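Local coordinates for periplasmic binding protein/LacI transcriptional regulator (Burkholderia graminis C4D1M, PDB 5HQJ) that binds D-arabinose in its pyranose form and probably serves as the sugar-binding component of an ABC transporter, at residues Val163-Asn166 / Glu167-Ala170; Phe246-Pro250 / Asp251-Gly255. One frame throughout, in Å; residues are numbered along the deposited sequence.

Interaction 1. Residues Val163-Asn166 / Glu167-Ala170. With 64K (alpha-D-arabinopyranose), chain B.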
# COMPACT_ATOMS: atom_id res chain seq x y z
N VAL A 163 8.68 0.88 3.28
CA VAL A 163 9.14 -0.49 3.09
C VAL A 163 8.34 -1.24 2.04
O VAL A 163 8.92 -1.98 1.24
CB VAL A 163 9.10 -1.29 4.41
CG1 VAL A 163 9.00 -2.80 4.16
CG2 VAL A 163 10.32 -0.98 5.23
N ASN A 164 7.02 -1.11 2.03
CA ASN A 164 6.25 -1.95 1.17
C ASN A 164 6.54 -1.48 -0.25
O ASN A 164 6.66 -2.30 -1.13
CB ASN A 164 4.74 -1.95 1.53
CG ASN A 164 4.09 -0.56 1.56
OD1 ASN A 164 4.76 0.48 1.57
ND2 ASN A 164 2.76 -0.55 1.62
N LEU A 165 6.69 -0.16 -0.44
CA LEU A 165 6.91 0.40 -1.77
C LEU A 165 8.27 0.02 -2.24
O LEU A 165 8.44 -0.39 -3.37
CB LEU A 165 6.76 1.91 -1.77
CG LEU A 165 5.40 2.44 -1.40
CD1 LEU A 165 5.37 3.91 -1.70
CD2 LEU A 165 4.25 1.70 -2.12
N ASN A 166 9.26 0.08 -1.36
CA ASN A 166 10.60 -0.30 -1.78
C ASN A 166 10.74 -1.79 -2.07
O ASN A 166 11.46 -2.17 -2.97
CB ASN A 166 11.65 0.13 -0.73
CG ASN A 166 11.80 1.62 -0.67
OD1 ASN A 166 11.50 2.33 -1.63
ND2 ASN A 166 12.30 2.10 0.44
N GLU A 167 10.01 -2.63 -1.35
CA GLU A 167 9.95 -4.03 -1.69
C GLU A 167 9.32 -4.27 -3.05
O GLU A 167 9.78 -5.13 -3.79
CB GLU A 167 9.18 -4.77 -0.60
CG GLU A 167 10.03 -4.84 0.67
CD GLU A 167 9.27 -5.37 1.88
OE1 GLU A 167 8.03 -5.29 1.87
OE2 GLU A 167 9.91 -5.85 2.84
N ARG A 168 8.27 -3.55 -3.37
CA ARG A 168 7.63 -3.66 -4.67
C ARG A 168 8.65 -3.34 -5.75
O ARG A 168 8.77 -4.02 -6.77
CB ARG A 168 6.44 -2.69 -4.80
CG ARG A 168 5.29 -3.10 -3.89
CD ARG A 168 4.17 -2.05 -3.85
NE ARG A 168 3.31 -2.36 -2.72
CZ ARG A 168 2.36 -1.59 -2.23
NH1 ARG A 168 2.05 -0.43 -2.82
NH2 ARG A 168 1.65 -2.00 -1.17
N ILE A 169 9.37 -2.25 -5.55
CA ILE A 169 10.42 -1.90 -6.52
C ILE A 169 11.51 -2.98 -6.67
O ILE A 169 11.96 -3.36 -7.78
CB ILE A 169 11.09 -0.55 -6.14
CG1 ILE A 169 10.07 0.59 -6.16
CG2 ILE A 169 12.27 -0.19 -7.08
CD1 ILE A 169 10.58 1.89 -5.51
N ALA A 170 11.96 -3.50 -5.54
CA ALA A 170 12.95 -4.58 -5.57
C ALA A 170 12.44 -5.82 -6.30
O ALA A 170 13.17 -6.43 -7.07
CB ALA A 170 13.38 -4.89 -4.17
O2 64K B . -0.07 -0.35 0.11
C2 64K B . 0.14 1.07 -0.21
C3 64K B . -0.85 1.44 -1.26
O3 64K B . -0.42 0.91 -2.50
C4 64K B . -0.94 2.95 -1.46
O4 64K B . 0.26 3.49 -2.04
C5 64K B . -1.15 3.60 -0.17
O5 64K B . -0.00 3.34 0.68
C1 64K B . -0.08 1.89 1.03
O1 64K B . 0.92 1.61 1.93
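Asn-164 and Arg-168 sit one turn apart on helix 163-176 and lie side by side, both pointing at the bound alpha-D-arabinopyranose. Their flat ends are not stacked in parallel: the amide and guanidinium planes are 52° apart, with Asn-164 CG over one face of the guanidinium. Asn-164 ND2 and Arg-168 NH2 come within 3.3 Å of each other. Both are donors, so they do not bond; each turns to the sugar instead. Asn-164 ND2 gives a hydrogen bond to sugar O1 (2.9 Å). Arg-168 uses two nitrogens: NH2 bonds to O2 (2.7 Å), which lies in the guanidinium plane at its edge, and NH1 bonds to O3 (2.8 Å). The arginine chain is extended from CG to NE, which carries the guanidinium out to the ligand. Asn-164 has CG between the backbone N and the carbonyl carbon (chi1 55°). Its OD1 turns back toward the helix and accepts a weak bond from Leu-165 N. Leu-165 CD2 approaches Arg-168 NH1 obliquely. On another side of the helix, Val-163 CG1 packs against the Glu-167 carboxylate, 3.4 Å from OE2. The backbone beneath is regular helix, with Arg-168 N bonded to Asn-164 O at 3.0 Å.

Outside the helix, Lys-36 NZ bonds to Asn-164 OD1. Asn-132 OD1 takes Arg-168 NE, Val-217 O takes NH1, and Phe-246 makes a cation-pi contact with the guanidinium. These contacts from other residues probably fix the rotation of both groups. The chemistry implies that three neighbouring sugar oxygens, O1, O2 and O3, are read by N-H donors from a single helix face, with the positive charge of Arg-168 probably strengthening its two bonds.

Interaction 2. Residues Phe246-Pro250 / Asp251-Gly255. With 64K (alpha-D-arabinopyranose), chain B.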
# COMPACT_ATOMS: atom_id res chain seq x y z
N PHE A 246 -0.94 0.24 -9.23
CA PHE A 246 -1.34 -0.34 -7.95
C PHE A 246 -2.64 0.28 -7.44
O PHE A 246 -2.91 1.48 -7.60
CB PHE A 246 -0.22 -0.15 -6.92
CG PHE A 246 0.30 -1.43 -6.34
CD1 PHE A 246 -0.18 -1.91 -5.14
CD2 PHE A 246 1.28 -2.18 -6.98
CE1 PHE A 246 0.29 -3.10 -4.62
CE2 PHE A 246 1.76 -3.36 -6.44
CZ PHE A 246 1.26 -3.81 -5.27
N ASP A 247 -3.45 -0.60 -6.84
CA ASP A 247 -4.68 -0.27 -6.10
C ASP A 247 -5.81 0.05 -7.07
O ASP A 247 -5.64 -0.00 -8.29
CB ASP A 247 -4.42 0.86 -5.12
CG ASP A 247 -3.30 0.52 -4.13
OD1 ASP A 247 -3.19 -0.66 -3.68
OD2 ASP A 247 -2.49 1.41 -3.79
N ASP A 248 -7.01 0.25 -6.52
CA ASP A 248 -8.22 0.35 -7.36
C ASP A 248 -9.00 1.62 -7.06
O ASP A 248 -10.23 1.61 -7.11
CB ASP A 248 -9.14 -0.89 -7.18
CG ASP A 248 -9.94 -0.84 -5.89
OD1 ASP A 248 -9.39 -0.30 -4.91
OD2 ASP A 248 -11.09 -1.35 -5.86
N LEU A 249 -8.28 2.69 -6.75
CA LEU A 249 -8.87 4.04 -6.69
C LEU A 249 -9.73 4.34 -7.90
O LEU A 249 -9.38 3.93 -9.00
CB LEU A 249 -7.78 5.10 -6.64
CG LEU A 249 -7.17 5.56 -5.33
CD1 LEU A 249 -6.55 4.39 -4.59
CD2 LEU A 249 -6.16 6.64 -5.69
N PRO A 250 -10.85 5.08 -7.73
CA PRO A 250 -11.75 5.27 -8.87
C PRO A 250 -11.07 5.80 -10.15
O PRO A 250 -11.36 5.38 -11.25
CB PRO A 250 -12.76 6.28 -8.34
CG PRO A 250 -12.82 5.97 -6.87
CD PRO A 250 -11.41 5.63 -6.48
N ASP A 251 -10.11 6.70 -9.98
CA ASP A 251 -9.34 7.24 -11.11
C ASP A 251 -8.53 6.17 -11.85
O ASP A 251 -8.37 6.20 -13.09
CB ASP A 251 -8.39 8.35 -10.65
CG ASP A 251 -9.10 9.65 -10.35
OD1 ASP A 251 -10.10 9.96 -11.04
OD2 ASP A 251 -8.67 10.37 -9.44
N THR A 252 -8.02 5.22 -11.08
CA THR A 252 -7.26 4.10 -11.63
C THR A 252 -8.18 3.16 -12.43
O THR A 252 -7.86 2.73 -13.55
CB THR A 252 -6.56 3.34 -10.47
OG1 THR A 252 -5.71 4.22 -9.73
CG2 THR A 252 -5.73 2.23 -11.01
N LEU A 253 -9.32 2.85 -11.82
CA LEU A 253 -10.33 2.06 -12.51
C LEU A 253 -10.81 2.79 -13.76
O LEU A 253 -10.97 2.17 -14.80
CB LEU A 253 -11.47 1.78 -11.56
CG LEU A 253 -11.19 0.76 -10.48
CD1 LEU A 253 -12.41 0.72 -9.59
CD2 LEU A 253 -10.91 -0.62 -11.08
N LYS A 254 -10.99 4.11 -13.67
CA LYS A 254 -11.41 4.86 -14.87
C LYS A 254 -10.32 4.77 -15.92
O LYS A 254 -10.57 4.59 -17.12
CB LYS A 254 -11.72 6.32 -14.54
CG LYS A 254 -12.30 7.08 -15.73
CD LYS A 254 -12.60 8.53 -15.41
CE LYS A 254 -13.10 9.27 -16.64
NZ LYS A 254 -14.07 8.47 -17.45
N GLY A 255 -9.07 4.87 -15.48
CA GLY A 255 -7.96 4.76 -16.41
C GLY A 255 -7.92 3.40 -17.11
O GLY A 255 -7.59 3.31 -18.30
O2 64K B . -0.07 -0.35 0.11
C2 64K B . 0.14 1.07 -0.21
C3 64K B . -0.85 1.44 -1.26
O3 64K B . -0.42 0.91 -2.50
C4 64K B . -0.94 2.95 -1.46
O4 64K B . 0.26 3.49 -2.04
C5 64K B . -1.15 3.60 -0.17
O5 64K B . -0.00 3.34 0.68
C1 64K B . -0.08 1.89 1.03
O1 64K B . 0.92 1.61 1.93
O HOH W 1 -4.93 3.34 -7.51
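Leu-249 and Thr-252 meet where the loop after strand 242-246 turns into helix 250-258. Leu-249 is at the N-cap position, and its O takes the first helical bond, from Leu-253 N (3.0 Å, 166° at the hydrogen). The same O accepts a weak bond from Thr-252 N. Thr-252 has OG1 beside its backbone N and CG2 anti to that N (chi1 -58°). This sends the two branches to different partners. CG2 packs 3.5 Å from Asp-247 O, while OG1 lies 3.8 Å from Leu-249 CB. OG1 also donates to a water (2.5 Å), and the same water donates to Phe-246 O (2.7 Å). The water thus ties the strand end to the first turn of the helix. The CD1 methyl of Leu-253 comes to 3.4 Å from Asp-248 O.

The side chains at the loop's start lead away from the helix. Asp-247 has CG beside its backbone N (chi1 -57°), and OD2 receives a very short hydrogen bond from sugar O3 (2.5 Å). Gln-267 NE2 bonds to its OD1, so both carboxylate oxygens have partners. Sugar O3 sits obliquely to the Phe-246 ring, 3.9 Å from CD1. Asp-248 turns elsewhere, to Tyr-309 and Lys-311.

A loop leaving the C-terminal end of a sheet strand, lining the ligand pocket and then starting a helix is typical of the alpha/beta lobes of periplasmic sugar-binding proteins.

How the interactions relate
Interactions 1 and 2 meet at the sugar, although their centres are about 20 Å apart. The strands that precede them, 150-156 and 242-246, belong to the same mixed sheet, so both contacts sit in one lobe. Interaction 1 lies wholly on helix 163-176, whereas interaction 2 joins a strand-end loop to the start of helix 250-258. Both are partly buried. Interaction 1 has no exposed residue, but interaction 2 runs from the buried pocket out to exposed Pro-250, Asp-251 and Lys-254. The chemistry at the ligand is complementary. Residues 163-170 supply N-H donors, while residues 246-255 supply a carboxylate acceptor. The two share sugar O3.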